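Local coordinates for protein polyketide synthase (Lyngbya majuscula 19L, PDB 3QIT) that acts as a thioesterase domain of the curacin A pathway, decarboxylating its substrate with sulfate elimination to leave a terminal alkene, at residues Leu236-Ser241 and Gln251-Thr256; Pro175-Glu180 and Leu271-Ala276. All coordinates share one frame; numbering follows the deposited sequence.

How the contacts relate
Both contacts belong to the alpha/beta hydrolase fold, and their centres lie about 22 Å apart. Contact 1 joins strand 234-239 to the following helix 247-256, and both its segments fall within the span of chain between 175-180 and 271-276, the two segments of contact 2. The two meet through L271, whose CD1 packs 3.5 Å from G239 N and 3.9 Å from V237 CG1. Both lie close to what is probably a Ser-His-Glu triad, S103, H269 and E127: in contact 1 Y238 touches E127 and G239 N donates a hydrogen bond to E127 OE2, whereas in contact 2 D274 stays close by but makes no contact with those three residues.

Contact 1: Leu236-Ser241 and Gln251-Thr256; sequences LVYGDS and QQQKMT
Q253, on helix 247-256, reaches across to Y238 and L236 on the strand and supplies nearly all of the helix's share of this small, buried contact. Its CG stands anti to the carbonyl carbon (chi1 -72°) and the chain is extended beyond it, which carries the amide to the phenol end of Y238. There OE1 accepts a very short hydrogen bond of 2.5 Å from Y238 OH, lying at the edge of the ring and in its plane, 3.2 Å from CE1 of Y238. Ring and amide are nearly coplanar, their planes 20° apart. The Y238 ring also meets that of F264 and touches E127. The other end of the amide is also used, NE2 donating to L128 O, so both polar atoms of this buried group are satisfied and its rotation is fixed. L236 CD2, on the same strand as Y238, comes within 4.3 Å of Q253 OE1. Farther along, T256 OG1 accepts a 2.8 Å hydrogen bond from Q252 NE2 in the plane of that amide, on a part of the helix that packs against helix 220-229. Strand 234-239, helix 247-256 and strand 261-265 form a beta-alpha-beta crossover, the recurring unit of the alpha/beta hydrolase sheet.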
ATOM      1  N   LEU B 236       4.893  -6.253  28.220  1.00 16.35           N
ATOM      2  CA  LEU B 236       5.910  -6.751  27.296  1.00 18.29           C
ATOM      3  C   LEU B 236       6.323  -8.161  27.700  1.00 19.56           C
ATOM      4  O   LEU B 236       6.808  -8.379  28.819  1.00 20.15           O
ATOM      5  CB  LEU B 236       7.130  -5.812  27.250  1.00 18.97           C
ATOM      6  CG  LEU B 236       6.871  -4.400  26.731  1.00 20.74           C
ATOM      7  CD1 LEU B 236       7.990  -3.418  27.155  1.00 25.29           C
ATOM      8  CD2 LEU B 236       6.702  -4.409  25.178  1.00 23.36           C
ATOM      9  N   VAL B 237       6.136  -9.120  26.797  1.00 16.08           N
ATOM     10  CA  VAL B 237       6.450 -10.511  27.092  1.00 16.35           C
ATOM     11  C   VAL B 237       7.614 -10.981  26.235  1.00 19.70           C
ATOM     12  O   VAL B 237       7.578 -10.856  25.011  1.00 17.71           O
ATOM     13  CB  VAL B 237       5.231 -11.421  26.870  1.00 18.32           C
ATOM     14  CG1 VAL B 237       5.515 -12.860  27.328  1.00 18.73           C
ATOM     15  CG2 VAL B 237       3.992 -10.829  27.540  1.00 18.39           C
ATOM     16  N   TYR B 238       8.645 -11.527  26.873  1.00 19.93           N
ATOM     17  CA  TYR B 238       9.816 -12.018  26.129  1.00 20.88           C
ATOM     18  C   TYR B 238      10.161 -13.440  26.472  1.00 19.90           C
ATOM     19  O   TYR B 238       9.887 -13.912  27.580  1.00 23.66           O
ATOM     20  CB  TYR B 238      11.046 -11.176  26.433  1.00 18.98           C
ATOM     21  CG  TYR B 238      10.867  -9.698  26.268  1.00 19.84           C
ATOM     22  CD1 TYR B 238      10.944  -9.098  24.997  1.00 22.05           C
ATOM     23  CD2 TYR B 238      10.670  -8.881  27.375  1.00 20.17           C
ATOM     24  CE1 TYR B 238      10.807  -7.705  24.845  1.00 20.74           C
ATOM     25  CE2 TYR B 238      10.514  -7.498  27.233  1.00 22.92           C
ATOM     26  CZ  TYR B 238      10.593  -6.917  25.968  1.00 20.05           C
ATOM     27  OH  TYR B 238      10.451  -5.553  25.849  1.00 22.99           O
ATOM     28  N   GLY B 239      10.767 -14.131  25.511  1.00 21.16           N
ATOM     29  CA  GLY B 239      11.314 -15.458  25.753  1.00 21.55           C
ATOM     30  C   GLY B 239      12.710 -15.334  26.360  1.00 23.36           C
ATOM     31  O   GLY B 239      13.557 -14.585  25.870  1.00 26.29           O
ATOM     32  N   ASP B 240      12.967 -16.076  27.425  1.00 25.13           N
ATOM     33  CA  ASP B 240      14.252 -15.948  28.101  1.00 31.31           C
ATOM     34  C   ASP B 240      15.404 -16.513  27.270  1.00 35.26           C
ATOM     35  O   ASP B 240      16.562 -16.212  27.547  1.00 36.48           O
ATOM     36  CB  ASP B 240      14.217 -16.521  29.531  1.00 32.24           C
ATOM     37  CG  ASP B 240      13.947 -18.014  29.574  1.00 38.98           C
ATOM     38  OD1 ASP B 240      13.687 -18.631  28.520  1.00 34.01           O
ATOM     39  OD2 ASP B 240      13.986 -18.574  30.694  1.00 38.59           O
ATOM     40  N   SER B 241      15.086 -17.317  26.253  1.00 31.96           N
ATOM     41  CA  SER B 241      16.112 -17.778  25.302  1.00 36.51           C
ATOM     42  C   SER B 241      15.913 -17.238  23.874  1.00 35.65           C
ATOM     43  O   SER B 241      16.580 -17.679  22.931  1.00 38.72           O
ATOM     44  CB  SER B 241      16.273 -19.309  25.326  1.00 38.97           C
ATOM     45  OG  SER B 241      15.074 -19.986  24.957  1.00 36.59           O
ATOM     46  N   GLN B 251      16.525  -2.932  26.475  1.00 29.41           N
ATOM     47  CA  GLN B 251      16.725  -1.677  27.190  1.00 31.98           C
ATOM     48  C   GLN B 251      15.946  -0.537  26.536  1.00 33.79           C
ATOM     49  O   GLN B 251      15.270   0.245  27.224  1.00 27.58           O
ATOM     50  CB  GLN B 251      18.222  -1.347  27.291  1.00 37.99           C
ATOM     51  CG  GLN B 251      18.571  -0.164  28.197  1.00 47.65           C
ATOM     52  CD  GLN B 251      18.097  -0.322  29.643  1.00 52.63           C
ATOM     53  OE1 GLN B 251      17.728   0.663  30.295  1.00 55.96           O
ATOM     54  NE2 GLN B 251      18.112  -1.557  30.152  1.00 55.13           N
ATOM     55  N   GLN B 252      16.040  -0.439  25.208  1.00 32.50           N
ATOM     56  CA  GLN B 252      15.314   0.593  24.485  1.00 33.57           C
ATOM     57  C   GLN B 252      13.813   0.511  24.705  1.00 28.17           C
ATOM     58  O   GLN B 252      13.178   1.533  24.967  1.00 28.34           O
ATOM     59  CB  GLN B 252      15.632   0.561  22.988  1.00 33.83           C
ATOM     60  CG  GLN B 252      15.103   1.777  22.238  1.00 40.45           C
ATOM     61  CD  GLN B 252      15.579   3.096  22.830  1.00 44.07           C
ATOM     62  OE1 GLN B 252      16.774   3.395  22.836  1.00 48.74           O
ATOM     63  NE2 GLN B 252      14.641   3.895  23.326  1.00 45.14           N
ATOM     64  N   GLN B 253      13.244  -0.694  24.601  1.00 25.62           N
ATOM     65  CA  GLN B 253      11.806  -0.872  24.834  1.00 24.45           C
ATOM     66  C   GLN B 253      11.392  -0.463  26.243  1.00 24.92           C
ATOM     67  O   GLN B 253      10.360   0.190  26.425  1.00 26.00           O
ATOM     68  CB  GLN B 253      11.357  -2.307  24.523  1.00 23.16           C
ATOM     69  CG  GLN B 253      11.345  -2.581  23.004  1.00 26.11           C
ATOM     70  CD  GLN B 253      11.063  -4.041  22.655  1.00 27.86           C
ATOM     71  OE1 GLN B 253      10.694  -4.834  23.505  1.00 35.36           O
ATOM     72  NE2 GLN B 253      11.226  -4.387  21.388  1.00 26.86           N
ATOM     73  N   LYS B 254      12.224  -0.815  27.224  1.00 23.91           N
ATOM     74  CA  LYS B 254      11.942  -0.497  28.625  1.00 28.37           C
ATOM     75  C   LYS B 254      11.997   1.015  28.873  1.00 32.20           C
ATOM     76  O   LYS B 254      11.143   1.560  29.584  1.00 32.47           O
ATOM     77  CB  LYS B 254      12.920  -1.232  29.549  1.00 29.67           C
ATOM     78  CG  LYS B 254      12.837  -0.804  31.010  1.00 37.36           C
ATOM     79  CD  LYS B 254      13.714  -1.650  31.912  1.00 40.20           C
ATOM     80  CE  LYS B 254      15.179  -1.565  31.540  1.00 46.82           C
ATOM     81  NZ  LYS B 254      16.040  -2.404  32.435  1.00 52.84           N
ATOM     82  N   MET B 255      12.986   1.680  28.267  1.00 32.08           N
ATOM     83  CA  MET B 255      13.183   3.138  28.393  1.00 38.56           C
ATOM     84  C   MET B 255      12.059   3.927  27.726  1.00 37.59           C
ATOM     85  O   MET B 255      11.654   4.992  28.197  1.00 36.55           O
ATOM     86  CB  MET B 255      14.518   3.559  27.768  1.00 42.13           C
ATOM     87  CG  MET B 255      15.762   3.099  28.509  1.00 54.84           C
ATOM     88  SD  MET B 255      17.229   3.286  27.462  1.00 68.76           S
ATOM     89  CE  MET B 255      18.525   3.498  28.682  1.00 65.80           C
ATOM     90  N   THR B 256      11.575   3.407  26.605  1.00 30.16           N
ATOM     91  CA  THR B 256      10.531   4.064  25.849  1.00 32.42           C
ATOM     92  C   THR B 256       9.155   3.893  26.472  1.00 32.49           C
ATOM     93  O   THR B 256       8.392   4.855  26.558  1.00 38.99           O
ATOM     94  CB  THR B 256      10.565   3.565  24.401  1.00 32.07           C
ATOM     95  OG1 THR B 256      11.846   3.908  23.853  1.00 30.81           O
ATOM     96  CG2 THR B 256       9.471   4.207  23.577  1.00 33.38           C
TER

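Contact 2: Pro175-Glu180 and Leu271-Ala276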
ATOM      1  N   PRO B 175      10.573 -26.322  17.132  1.00 24.48           N
ATOM      2  CA  PRO B 175      10.791 -27.666  17.660  1.00 26.51           C
ATOM      3  C   PRO B 175       9.848 -28.065  18.779  1.00 28.99           C
ATOM      4  O   PRO B 175       9.562 -29.249  18.947  1.00 30.06           O
ATOM      5  CB  PRO B 175      12.240 -27.610  18.165  1.00 28.73           C
ATOM      6  CG  PRO B 175      12.885 -26.661  17.222  1.00 26.44           C
ATOM      7  CD  PRO B 175      11.844 -25.578  17.018  1.00 25.82           C
ATOM      8  N   SER B 176       9.361 -27.085  19.536  1.00 25.19           N
ATOM      9  CA  SER B 176       8.425 -27.393  20.605  1.00 25.73           C
ATOM     10  C   SER B 176       7.033 -27.791  20.093  1.00 26.69           C
ATOM     11  O   SER B 176       6.204 -28.243  20.886  1.00 26.12           O
ATOM     12  CB  SER B 176       8.289 -26.205  21.550  1.00 26.68           C
ATOM     13  OG  SER B 176       7.552 -25.196  20.904  1.00 31.28           O
ATOM     14  N   LEU B 177       6.748 -27.606  18.796  1.00 26.00           N
ATOM     15  CA  LEU B 177       5.469 -28.080  18.245  1.00 20.83           C
ATOM     16  C   LEU B 177       5.357 -29.584  18.425  1.00 24.43           C
ATOM     17  O   LEU B 177       6.303 -30.313  18.131  1.00 27.70           O
ATOM     18  CB  LEU B 177       5.332 -27.763  16.740  1.00 20.42           C
ATOM     19  CG  LEU B 177       4.810 -26.426  16.231  1.00 26.60           C
ATOM     20  CD1 LEU B 177       4.913 -26.404  14.702  1.00 21.44           C
ATOM     21  CD2 LEU B 177       3.370 -26.200  16.648  1.00 22.18           C
ATOM     22  N   SER B 178       4.220 -30.058  18.926  1.00 25.26           N
ATOM     23  CA  SER B 178       3.985 -31.499  18.950  1.00 26.02           C
ATOM     24  C   SER B 178       3.795 -31.987  17.526  1.00 29.70           C
ATOM     25  O   SER B 178       3.404 -31.213  16.643  1.00 27.08           O
ATOM     26  CB  SER B 178       2.740 -31.844  19.777  1.00 28.14           C
ATOM     27  OG  SER B 178       1.589 -31.234  19.224  1.00 26.00           O
ATOM     28  N   GLU B 179       4.047 -33.274  17.305  1.00 28.00           N
ATOM     29  CA  GLU B 179       3.727 -33.866  16.018  1.00 31.79           C
ATOM     30  C   GLU B 179       2.267 -33.562  15.672  1.00 24.70           C
ATOM     31  O   GLU B 179       1.958 -33.194  14.530  1.00 23.97           O
ATOM     32  CB  GLU B 179       4.001 -35.380  16.026  1.00 35.86           C
ATOM     33  CG  GLU B 179       3.859 -36.072  14.664  1.00 48.37           C
ATOM     34  CD  GLU B 179       2.401 -36.293  14.232  1.00 56.91           C
ATOM     35  OE1 GLU B 179       1.540 -36.582  15.098  1.00 60.66           O
ATOM     36  OE2 GLU B 179       2.113 -36.181  13.018  1.00 57.51           O
ATOM     37  N   GLU B 180       1.378 -33.692  16.659  1.00 26.71           N
ATOM     38  CA  GLU B 180      -0.059 -33.496  16.430  1.00 26.34           C
ATOM     39  C   GLU B 180      -0.419 -32.077  15.974  1.00 23.73           C
ATOM     40  O   GLU B 180      -1.216 -31.910  15.051  1.00 24.61           O
ATOM     41  CB  GLU B 180      -0.888 -33.858  17.680  1.00 29.80           C
ATOM     42  CG  GLU B 180      -0.785 -35.332  18.127  1.00 39.30           C
ATOM     43  CD  GLU B 180       0.329 -35.609  19.154  1.00 45.23           C
ATOM     44  OE1 GLU B 180       1.465 -35.111  18.999  1.00 40.46           O
ATOM     45  OE2 GLU B 180       0.066 -36.363  20.122  1.00 51.84           O
ATOM     46  N   LEU B 271       6.833 -18.140  21.613  1.00 19.87           N
ATOM     47  CA  LEU B 271       6.227 -18.372  22.928  1.00 20.77           C
ATOM     48  C   LEU B 271       4.792 -18.884  22.867  1.00 22.14           C
ATOM     49  O   LEU B 271       4.327 -19.573  23.778  1.00 21.95           O
ATOM     50  CB  LEU B 271       6.294 -17.098  23.772  1.00 22.03           C
ATOM     51  CG  LEU B 271       7.661 -16.655  24.305  1.00 21.53           C
ATOM     52  CD1 LEU B 271       7.516 -15.341  25.076  1.00 20.45           C
ATOM     53  CD2 LEU B 271       8.317 -17.718  25.187  1.00 24.45           C
ATOM     54  N   HIS B 272       4.078 -18.563  21.792  1.00 19.00           N
ATOM     55  CA  HIS B 272       2.727 -19.076  21.614  1.00 22.32           C
ATOM     56  C   HIS B 272       2.704 -20.599  21.500  1.00 21.47           C
ATOM     57  O   HIS B 272       1.660 -21.224  21.719  1.00 19.36           O
ATOM     58  CB  HIS B 272       2.042 -18.407  20.401  1.00 19.72           C
ATOM     59  CG  HIS B 272       2.765 -18.606  19.110  1.00 23.44           C
ATOM     60  ND1 HIS B 272       4.104 -18.310  18.952  1.00 23.74           N
ATOM     61  CD2 HIS B 272       2.334 -19.050  17.905  1.00 21.07           C
ATOM     62  CE1 HIS B 272       4.466 -18.575  17.710  1.00 22.92           C
ATOM     63  NE2 HIS B 272       3.409 -19.024  17.056  1.00 23.69           N
ATOM     64  N   ILE B 273       3.868 -21.198  21.217  1.00 17.58           N
ATOM     65  CA  ILE B 273       3.985 -22.651  21.171  1.00 16.44           C
ATOM     66  C   ILE B 273       4.802 -23.140  22.381  1.00 21.64           C
ATOM     67  O   ILE B 273       4.378 -24.073  23.087  1.00 26.68           O
ATOM     68  CB  ILE B 273       4.662 -23.129  19.860  1.00 18.87           C
ATOM     69  CG1 ILE B 273       3.968 -22.502  18.639  1.00 24.28           C
ATOM     70  CG2 ILE B 273       4.696 -24.662  19.785  1.00 24.81           C
ATOM     71  CD1 ILE B 273       2.478 -22.742  18.565  1.00 21.46           C
ATOM     72  N   ASP B 274       5.941 -22.490  22.622  1.00 22.43           N
ATOM     73  CA  ASP B 274       6.931 -22.905  23.642  1.00 23.73           C
ATOM     74  C   ASP B 274       6.390 -22.810  25.063  1.00 25.87           C
ATOM     75  O   ASP B 274       6.760 -23.595  25.934  1.00 25.92           O
ATOM     76  CB  ASP B 274       8.165 -21.984  23.604  1.00 25.83           C
ATOM     77  CG  ASP B 274       9.085 -22.249  22.425  1.00 31.62           C
ATOM     78  OD1 ASP B 274       8.705 -23.004  21.504  1.00 28.80           O
ATOM     79  OD2 ASP B 274      10.197 -21.675  22.427  1.00 32.67           O
ATOM     80  N   ALA B 275       5.551 -21.811  25.298  1.00 21.28           N
ATOM     81  CA  ALA B 275       5.119 -21.438  26.661  1.00 22.07           C
ATOM     82  C   ALA B 275       3.627 -21.081  26.657  1.00 18.10           C
ATOM     83  O   ALA B 275       3.203 -20.108  27.299  1.00 20.12           O
ATOM     84  CB  ALA B 275       5.941 -20.241  27.135  1.00 22.32           C
ATOM     85  N   ALA B 276       2.849 -21.861  25.914  1.00 19.41           N
ATOM     86  CA  ALA B 276       1.446 -21.508  25.639  1.00 23.90           C
ATOM     87  C   ALA B 276       0.629 -21.388  26.933  1.00 23.53           C
ATOM     88  O   ALA B 276      -0.093 -20.407  27.125  1.00 20.67           O
ATOM     89  CB  ALA B 276       0.826 -22.511  24.699  1.00 22.63           C
TER
HETATM   90  O   HOH W   1      10.430 -24.230  19.596  1.00 24.98           O
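S176 and I273 face each other directly, while D274 swings its carboxylate round to the serine from beside it. With OG held between the backbone N and the carbonyl carbon (chi1 73°), S176 donates a 2.5 Å hydrogen bond to D274 OD1. The hydroxyl arrives on the anti side of that oxygen, 22° out of the carboxylate plane. OD1 also accepts a hydrogen bond from water 1, which in turn accepts one from S176 N at 3.0 Å, so the water bridges the same two residues a second time. OD2 is engaged by G268 N, and the carboxylate is thus gripped at both oxygens. With an alanine in place of D274, the S176 hydroxyl and G268 N would probably lose their acceptor, and water 1 would lose one of its two partners here. Beside this polar pair, I273 projects CG2 into the bend of the other segment: the methyl lies 3.1 Å from S176 OG, a tight approach, and 3.7 Å from L177 CD2, the side chains of L177 and I273 crossing at a slant. L177 continues the apolar patch onto L170 and L185. The contact brings the loop between helices 163-173 and 179-188, in what is probably the lid inserted into the alpha/beta hydrolase fold, onto the short helix 271-274 of the core domain.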